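Local coordinates for IroE-like serine hydrolase (Shewanella oneidensis, PDB 3GFF), which probably hydrolyses ester bonds as a serine hydrolase resembling IroE, at residues Ile259-Tyr271 with Val280-Gly292. Sequence-based numbering, arbitrary orientation.
Sequences IRHLFKDFAIDIY and VIDQYGVLSERFG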
ATOM      1  N   ILE A 259      -4.571   9.541   3.865  1.00 19.84           N
ATOM      2  CA  ILE A 259      -5.263   9.094   5.087  1.00 20.16           C
ATOM      3  C   ILE A 259      -4.377   9.217   6.310  1.00 20.14           C
ATOM      4  O   ILE A 259      -4.893   9.435   7.405  1.00 20.37           O
ATOM      5  CB  ILE A 259      -5.815   7.623   4.945  1.00 19.82           C
ATOM      6  CG1 ILE A 259      -7.074   7.442   5.803  1.00 20.61           C
ATOM      7  CG2 ILE A 259      -4.736   6.593   5.209  1.00 18.50           C
ATOM      8  CD1 ILE A 259      -8.257   8.377   5.340  1.00 20.35           C
ATOM      9  N   ARG A 260      -3.065   9.051   6.111  1.00 19.43           N
ATOM     10  CA  ARG A 260      -2.082   9.230   7.135  1.00 21.46           C
ATOM     11  C   ARG A 260      -1.954  10.709   7.528  1.00 21.14           C
ATOM     12  O   ARG A 260      -1.787  11.037   8.699  1.00 21.07           O
ATOM     13  CB  ARG A 260      -0.715   8.623   6.746  1.00 21.73           C
ATOM     14  CG  ARG A 260      -0.622   7.109   6.959  1.00 22.84           C
ATOM     15  CD  ARG A 260       0.636   6.478   6.389  1.00 24.52           C
ATOM     16  NE  ARG A 260       1.863   7.104   6.910  1.00 25.86           N
ATOM     17  CZ  ARG A 260       2.480   6.781   8.046  1.00 26.49           C
ATOM     18  NH1 ARG A 260       2.035   5.801   8.831  1.00 27.58           N
ATOM     19  NH2 ARG A 260       3.571   7.452   8.413  1.00 26.45           N
ATOM     20  N   HIS A 261      -1.981  11.584   6.549  1.00 20.96           N
ATOM     21  CA  HIS A 261      -1.971  13.006   6.802  1.00 21.41           C
ATOM     22  C   HIS A 261      -3.260  13.454   7.520  1.00 22.56           C
ATOM     23  O   HIS A 261      -3.216  14.225   8.478  1.00 22.44           O
ATOM     24  CB  HIS A 261      -1.839  13.753   5.484  1.00 22.38           C
ATOM     25  CG  HIS A 261      -2.022  15.224   5.621  1.00 20.83           C
ATOM     26  ND1 HIS A 261      -1.060  16.028   6.186  1.00 19.99           N
ATOM     27  CD2 HIS A 261      -3.060  16.034   5.301  1.00 21.07           C
ATOM     28  CE1 HIS A 261      -1.484  17.280   6.191  1.00 19.96           C
ATOM     29  NE2 HIS A 261      -2.691  17.315   5.666  1.00 20.85           N
ATOM     30  N   LEU A 262      -4.407  12.941   7.078  1.00 22.35           N
ATOM     31  CA  LEU A 262      -5.674  13.275   7.725  1.00 22.70           C
ATOM     32  C   LEU A 262      -5.699  12.917   9.205  1.00 22.63           C
ATOM     33  O   LEU A 262      -6.199  13.683  10.018  1.00 23.15           O
ATOM     34  CB  LEU A 262      -6.853  12.560   7.037  1.00 22.60           C
ATOM     35  CG  LEU A 262      -8.230  12.929   7.596  1.00 22.77           C
ATOM     36  CD1 LEU A 262      -8.595  14.415   7.250  1.00 21.63           C
ATOM     37  CD2 LEU A 262      -9.308  11.948   7.045  1.00 22.29           C
ATOM     38  N   PHE A 263      -5.159  11.752   9.552  1.00 22.65           N
ATOM     39  CA  PHE A 263      -5.176  11.259  10.937  1.00 22.81           C
ATOM     40  C   PHE A 263      -3.895  11.404  11.749  1.00 23.50           C
ATOM     41  O   PHE A 263      -3.792  10.889  12.876  1.00 21.14           O
ATOM     42  CB  PHE A 263      -5.605   9.796  10.936  1.00 23.51           C
ATOM     43  CG  PHE A 263      -7.022   9.607  10.520  1.00 23.55           C
ATOM     44  CD1 PHE A 263      -8.050  10.163  11.266  1.00 24.66           C
ATOM     45  CD2 PHE A 263      -7.344   8.862   9.404  1.00 23.55           C
ATOM     46  CE1 PHE A 263      -9.366   9.977  10.889  1.00 23.63           C
ATOM     47  CE2 PHE A 263      -8.635   8.678   9.039  1.00 22.91           C
ATOM     48  CZ  PHE A 263      -9.646   9.234   9.766  1.00 23.55           C
ATOM     49  N   LYS A 264      -2.948  12.139  11.184  1.00 24.07           N
ATOM     50  CA  LYS A 264      -1.644  12.366  11.754  1.00 25.76           C
ATOM     51  C   LYS A 264      -1.671  12.845  13.205  1.00 25.24           C
ATOM     52  O   LYS A 264      -1.040  12.252  14.084  1.00 23.48           O
ATOM     53  CB  LYS A 264      -0.908  13.394  10.874  1.00 27.38           C
ATOM     54  CG  LYS A 264       0.572  13.611  11.192  1.00 29.57           C
ATOM     55  CD  LYS A 264       1.234  14.642  10.209  1.00 29.85           C
ATOM     56  CE  LYS A 264       0.954  14.306   8.715  1.00 31.27           C
ATOM     57  NZ  LYS A 264       1.869  14.927   7.683  1.00 30.34           N
ATOM     58  N   ASP A 265      -2.441  13.900  13.468  1.00 24.61           N
ATOM     59  CA  ASP A 265      -2.442  14.500  14.797  1.00 24.68           C
ATOM     60  C   ASP A 265      -3.306  13.794  15.854  1.00 23.74           C
ATOM     61  O   ASP A 265      -3.444  14.313  16.958  1.00 21.19           O
ATOM     62  CB  ASP A 265      -2.844  15.964  14.672  1.00 25.04           C
ATOM     63  CG  ASP A 265      -1.900  16.739  13.823  1.00 25.17           C
ATOM     64  OD1 ASP A 265      -0.679  16.491  13.873  1.00 26.13           O
ATOM     65  OD2 ASP A 265      -2.376  17.623  13.087  1.00 27.21           O
ATOM     66  N   PHE A 266      -3.861  12.624  15.511  1.00 23.13           N
ATOM     67  CA  PHE A 266      -4.754  11.851  16.409  1.00 23.58           C
ATOM     68  C   PHE A 266      -3.996  10.963  17.358  1.00 23.74           C
ATOM     69  O   PHE A 266      -4.559  10.498  18.361  1.00 23.97           O
ATOM     70  CB  PHE A 266      -5.706  10.949  15.615  1.00 22.97           C
ATOM     71  CG  PHE A 266      -6.823  11.671  14.924  1.00 22.72           C
ATOM     72  CD1 PHE A 266      -6.573  12.653  13.974  1.00 22.44           C
ATOM     73  CD2 PHE A 266      -8.140  11.314  15.168  1.00 23.34           C
ATOM     74  CE1 PHE A 266      -7.595  13.284  13.330  1.00 21.21           C
ATOM     75  CE2 PHE A 266      -9.175  11.935  14.504  1.00 22.21           C
ATOM     76  CZ  PHE A 266      -8.900  12.920  13.571  1.00 21.74           C
ATOM     77  N   ALA A 267      -2.738  10.689  17.004  1.00 24.13           N
ATOM     78  CA  ALA A 267      -1.822   9.868  17.812  1.00 24.05           C
ATOM     79  C   ALA A 267      -1.471  10.530  19.158  1.00 23.32           C
ATOM     80  O   ALA A 267      -1.236  11.729  19.243  1.00 23.01           O
ATOM     81  CB  ALA A 267      -0.519   9.571  16.999  1.00 23.27           C
ATOM     82  N   ILE A 268      -1.453   9.720  20.203  1.00 23.85           N
ATOM     83  CA  ILE A 268      -1.135  10.156  21.563  1.00 23.66           C
ATOM     84  C   ILE A 268       0.176   9.459  21.932  1.00 25.50           C
ATOM     85  O   ILE A 268       0.235   8.223  22.001  1.00 26.53           O
ATOM     86  CB  ILE A 268      -2.261   9.747  22.552  1.00 22.57           C
ATOM     87  CG1 ILE A 268      -3.558  10.511  22.250  1.00 22.64           C
ATOM     88  CG2 ILE A 268      -1.865   9.998  23.993  1.00 21.71           C
ATOM     89  CD1 ILE A 268      -4.781   9.969  23.047  1.00 22.94           C
ATOM     90  N   ASP A 269       1.227  10.244  22.138  1.00 27.08           N
ATOM     91  CA  ASP A 269       2.539   9.717  22.514  1.00 28.42           C
ATOM     92  C   ASP A 269       2.666   9.796  24.027  1.00 29.79           C
ATOM     93  O   ASP A 269       2.906  10.878  24.586  1.00 29.53           O
ATOM     94  CB  ASP A 269       3.615  10.563  21.847  1.00 29.75           C
ATOM     95  CG  ASP A 269       4.992   9.955  21.924  1.00 30.06           C
ATOM     96  OD1 ASP A 269       5.252   9.033  22.737  1.00 31.08           O
ATOM     97  OD2 ASP A 269       5.827  10.418  21.141  1.00 30.85           O
ATOM     98  N   ILE A 270       2.529   8.654  24.700  1.00 30.80           N
ATOM     99  CA  ILE A 270       2.570   8.647  26.160  1.00 32.51           C
ATOM    100  C   ILE A 270       3.989   8.662  26.733  1.00 33.73           C
ATOM    101  O   ILE A 270       4.192   8.121  27.809  1.00 34.26           O
ATOM    102  CB  ILE A 270       1.788   7.431  26.758  1.00 32.52           C
ATOM    103  N   TYR A 271       4.956   9.287  26.040  1.00 34.97           N
ATOM    104  CA  TYR A 271       6.357   9.328  26.511  1.00 35.17           C
ATOM    105  C   TYR A 271       6.881  10.772  26.578  1.00 34.74           C
ATOM    106  O   TYR A 271       6.170  11.729  26.243  1.00 34.13           O
ATOM    107  CB  TYR A 271       7.245   8.431  25.620  1.00 36.14           C
ATOM    108  CG  TYR A 271       7.947   9.121  24.461  1.00 36.93           C
ATOM    109  CD1 TYR A 271       7.429  10.290  23.879  1.00 36.81           C
ATOM    110  CD2 TYR A 271       9.107   8.565  23.894  1.00 37.31           C
ATOM    111  CE1 TYR A 271       8.068  10.913  22.821  1.00 36.75           C
ATOM    112  CE2 TYR A 271       9.754   9.183  22.810  1.00 37.08           C
ATOM    113  CZ  TYR A 271       9.221  10.362  22.283  1.00 36.84           C
ATOM    114  OH  TYR A 271       9.824  11.007  21.217  1.00 36.85           O
ATOM    115  N   VAL A 280      -4.039  16.062  25.903  1.00 20.36           N
ATOM    116  CA  VAL A 280      -4.919  15.280  24.998  1.00 19.37           C
ATOM    117  C   VAL A 280      -6.292  15.960  24.861  1.00 18.71           C
ATOM    118  O   VAL A 280      -6.832  16.024  23.772  1.00 17.79           O
ATOM    119  CB  VAL A 280      -5.053  13.765  25.412  1.00 19.60           C
ATOM    120  CG1 VAL A 280      -6.098  13.058  24.583  1.00 17.85           C
ATOM    121  CG2 VAL A 280      -3.685  13.040  25.275  1.00 19.11           C
ATOM    122  N   ILE A 281      -6.833  16.490  25.952  1.00 18.39           N
ATOM    123  CA  ILE A 281      -8.083  17.257  25.886  1.00 18.38           C
ATOM    124  C   ILE A 281      -7.951  18.400  24.842  1.00 18.05           C
ATOM    125  O   ILE A 281      -8.794  18.528  23.938  1.00 18.80           O
ATOM    126  CB  ILE A 281      -8.525  17.776  27.292  1.00 17.99           C
ATOM    127  CG1 ILE A 281      -9.089  16.617  28.122  1.00 18.46           C
ATOM    128  CG2 ILE A 281      -9.624  18.821  27.185  1.00 17.86           C
ATOM    129  CD1 ILE A 281      -9.261  16.884  29.584  1.00 18.51           C
ATOM    130  N   ASP A 282      -6.867  19.165  24.950  1.00 17.25           N
ATOM    131  CA  ASP A 282      -6.583  20.298  24.064  1.00 16.94           C
ATOM    132  C   ASP A 282      -6.379  19.806  22.630  1.00 17.28           C
ATOM    133  O   ASP A 282      -6.954  20.372  21.682  1.00 16.89           O
ATOM    134  CB  ASP A 282      -5.334  21.068  24.547  1.00 16.48           C
ATOM    135  CG  ASP A 282      -5.512  21.736  25.933  1.00 16.38           C
ATOM    136  OD1 ASP A 282      -6.625  21.777  26.505  1.00 14.12           O
ATOM    137  OD2 ASP A 282      -4.490  22.263  26.442  1.00 17.89           O
ATOM    138  N   GLN A 283      -5.552  18.761  22.496  1.00 16.96           N
ATOM    139  CA  GLN A 283      -5.258  18.090  21.225  1.00 18.30           C
ATOM    140  C   GLN A 283      -6.552  17.754  20.498  1.00 18.46           C
ATOM    141  O   GLN A 283      -6.722  18.061  19.306  1.00 18.45           O
ATOM    142  CB  GLN A 283      -4.445  16.797  21.484  1.00 18.22           C
ATOM    143  CG  GLN A 283      -4.252  15.904  20.310  1.00 17.40           C
ATOM    144  CD  GLN A 283      -3.559  14.596  20.662  1.00 16.82           C
ATOM    145  OE1 GLN A 283      -3.449  14.230  21.824  1.00 14.41           O
ATOM    146  NE2 GLN A 283      -3.071  13.894  19.644  1.00 13.95           N
ATOM    147  N   TYR A 284      -7.468  17.117  21.216  1.00 18.49           N
ATOM    148  CA  TYR A 284      -8.748  16.762  20.608  1.00 19.61           C
ATOM    149  C   TYR A 284      -9.679  17.973  20.395  1.00 19.73           C
ATOM    150  O   TYR A 284     -10.527  17.949  19.499  1.00 20.07           O
ATOM    151  CB  TYR A 284      -9.368  15.539  21.300  1.00 20.89           C
ATOM    152  CG  TYR A 284      -8.743  14.281  20.740  1.00 20.79           C
ATOM    153  CD1 TYR A 284      -7.471  13.872  21.141  1.00 20.82           C
ATOM    154  CD2 TYR A 284      -9.401  13.536  19.765  1.00 20.97           C
ATOM    155  CE1 TYR A 284      -6.858  12.763  20.590  1.00 20.90           C
ATOM    156  CE2 TYR A 284      -8.813  12.424  19.203  1.00 21.47           C
ATOM    157  CZ  TYR A 284      -7.530  12.045  19.601  1.00 21.99           C
ATOM    158  OH  TYR A 284      -6.966  10.920  19.064  1.00 21.21           O
ATOM    159  N   GLY A 285      -9.468  19.050  21.155  1.00 20.00           N
ATOM    160  CA  GLY A 285     -10.189  20.295  20.934  1.00 20.24           C
ATOM    161  C   GLY A 285      -9.798  20.866  19.571  1.00 20.11           C
ATOM    162  O   GLY A 285     -10.644  21.295  18.809  1.00 20.69           O
ATOM    163  N   VAL A 286      -8.510  20.819  19.256  1.00 18.36           N
ATOM    164  CA  VAL A 286      -7.998  21.308  17.988  1.00 19.15           C
ATOM    165  C   VAL A 286      -8.551  20.455  16.838  1.00 20.20           C
ATOM    166  O   VAL A 286      -9.018  21.012  15.831  1.00 18.84           O
ATOM    167  CB  VAL A 286      -6.446  21.336  17.951  1.00 17.67           C
ATOM    168  CG1 VAL A 286      -5.929  21.795  16.543  1.00 16.65           C
ATOM    169  CG2 VAL A 286      -5.905  22.232  19.080  1.00 16.49           C
ATOM    170  N   LEU A 287      -8.535  19.125  16.999  1.00 21.08           N
ATOM    171  CA  LEU A 287      -9.089  18.215  15.962  1.00 19.84           C
ATOM    172  C   LEU A 287     -10.568  18.515  15.739  1.00 20.30           C
ATOM    173  O   LEU A 287     -11.033  18.589  14.593  1.00 20.99           O
ATOM    174  CB  LEU A 287      -8.875  16.728  16.318  1.00 19.06           C
ATOM    175  CG  LEU A 287      -7.413  16.257  16.428  1.00 18.36           C
ATOM    176  CD1 LEU A 287      -7.310  14.804  16.836  1.00 14.20           C
ATOM    177  CD2 LEU A 287      -6.728  16.530  15.105  1.00 18.09           C
ATOM    178  N   SER A 288     -11.304  18.706  16.826  1.00 21.34           N
ATOM    179  CA  SER A 288     -12.719  19.041  16.730  1.00 22.85           C
ATOM    180  C   SER A 288     -12.977  20.338  15.940  1.00 24.00           C
ATOM    181  O   SER A 288     -13.915  20.410  15.135  1.00 22.49           O
ATOM    182  CB  SER A 288     -13.344  19.132  18.115  1.00 22.65           C
ATOM    183  OG  SER A 288     -13.373  17.831  18.692  1.00 23.88           O
ATOM    184  N   GLU A 289     -12.149  21.353  16.191  1.00 24.50           N
ATOM    185  CA  GLU A 289     -12.315  22.614  15.526  1.00 26.66           C
ATOM    186  C   GLU A 289     -11.950  22.462  14.035  1.00 25.28           C
ATOM    187  O   GLU A 289     -12.584  23.094  13.179  1.00 24.25           O
ATOM    188  CB  GLU A 289     -11.521  23.705  16.273  1.00 28.26           C
ATOM    189  CG  GLU A 289     -12.044  23.871  17.734  1.00 31.06           C
ATOM    190  CD  GLU A 289     -11.479  25.068  18.534  1.00 31.97           C
ATOM    191  OE1 GLU A 289     -10.284  25.442  18.333  1.00 34.42           O
ATOM    192  OE2 GLU A 289     -12.241  25.604  19.407  1.00 34.01           O
ATOM    193  N   ARG A 290     -10.982  21.586  13.735  1.00 23.56           N
ATOM    194  CA  ARG A 290     -10.509  21.347  12.359  1.00 24.10           C
ATOM    195  C   ARG A 290     -11.581  20.604  11.535  1.00 25.24           C
ATOM    196  O   ARG A 290     -11.886  20.984  10.393  1.00 25.65           O
ATOM    197  CB  ARG A 290      -9.192  20.544  12.377  1.00 24.15           C
ATOM    198  CG  ARG A 290      -8.490  20.350  11.007  1.00 23.70           C
ATOM    199  CD  ARG A 290      -7.322  19.389  11.070  1.00 23.01           C
ATOM    200  NE  ARG A 290      -6.282  19.866  11.970  1.00 23.55           N
ATOM    201  CZ  ARG A 290      -5.226  19.157  12.411  1.00 22.83           C
ATOM    202  NH1 ARG A 290      -5.011  17.896  12.030  1.00 21.49           N
ATOM    203  NH2 ARG A 290      -4.367  19.729  13.242  1.00 22.82           N
ATOM    204  N   PHE A 291     -12.172  19.566  12.124  1.00 24.91           N
ATOM    205  CA  PHE A 291     -13.238  18.806  11.452  1.00 25.38           C
ATOM    206  C   PHE A 291     -14.621  19.490  11.529  1.00 24.71           C
ATOM    207  O   PHE A 291     -15.574  19.034  10.909  1.00 24.35           O
ATOM    208  CB  PHE A 291     -13.311  17.361  11.994  1.00 25.34           C
ATOM    209  CG  PHE A 291     -12.188  16.450  11.501  1.00 25.55           C
ATOM    210  CD1 PHE A 291     -10.940  16.478  12.090  1.00 25.18           C
ATOM    211  CD2 PHE A 291     -12.418  15.525  10.475  1.00 25.29           C
ATOM    212  CE1 PHE A 291      -9.927  15.639  11.660  1.00 25.30           C
ATOM    213  CE2 PHE A 291     -11.406  14.698  10.014  1.00 25.36           C
ATOM    214  CZ  PHE A 291     -10.161  14.732  10.621  1.00 25.81           C
ATOM    215  N   GLY A 292     -14.734  20.596  12.254  1.00 25.46           N
ATOM    216  CA  GLY A 292     -16.038  21.264  12.406  1.00 25.93           C
ATOM    217  C   GLY A 292     -17.076  20.376  13.094  1.00 25.65           C
ATOM    218  O   GLY A 292     -18.258  20.653  13.038  1.00 24.84           O
TER
HETATM  219  O   HOH W   1      -6.628  16.203   9.845  1.00 15.67           O
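Asp-265 OD2 is gripped by two nitrogens of one guanidinium: Arg-290 NH1 and Arg-290 NH2 each lie 2.9 Å from it, a salt bridge in which the arginine end brackets a single oxygen. OD2 is met on its anti side, with both nitrogens somewhat out of the carboxylate plane, which is turned 73° from that of the guanidinium, while Leu-287 CD2 lies over one guanidinium face. A water donates to Leu-262 O and accepts from Arg-290 NH1, adding a second tie between the segments.

One amide then serves two carbonyls. Gln-283 is extended, its CG anti to the backbone N (chi1 171°), which carries NE2 across to Asp-265 O at 2.7 Å and Ala-267 O at 2.9 Å, both close to the amide plane, although NE2 sits above the plane of the Ala-267 carbonyl. With an alanine here, the carbonyls of Asp-265 and Ala-267 would probably lose the one amide that ties both to helix 277-291. Between them in sequence, Phe-266 O takes the Tyr-284 hydroxyl in the carbonyl plane, on a lone pair, with 2.5 Å from OH to O.

The chain's mixed sheet and family are consistent with an alpha/beta-hydrolase fold; here helix 277-291 packs against residues 262-268, which follow edge strand 235-241 in the chain. The apolar part centres on an aromatic cluster of Phe-266, Tyr-284 and Phe-291. Leu-287 CD1 sits over the centre of the Phe-266 ring in a CH-pi contact, 3.6 Å from its centroid, and Phe-263 covers the opposite face. Phe-291 CE1 lies near the plane of the Phe-266 ring, at its edge, 3.5 Å from Phe-266 CZ, while Leu-262 CD1 also touches Phe-291, whose side chain reaches Ile-138 and Gln-196 of the central sheet. At the other end, Ile-268 CD1 packs on Val-280 CG1, 3.7 Å away.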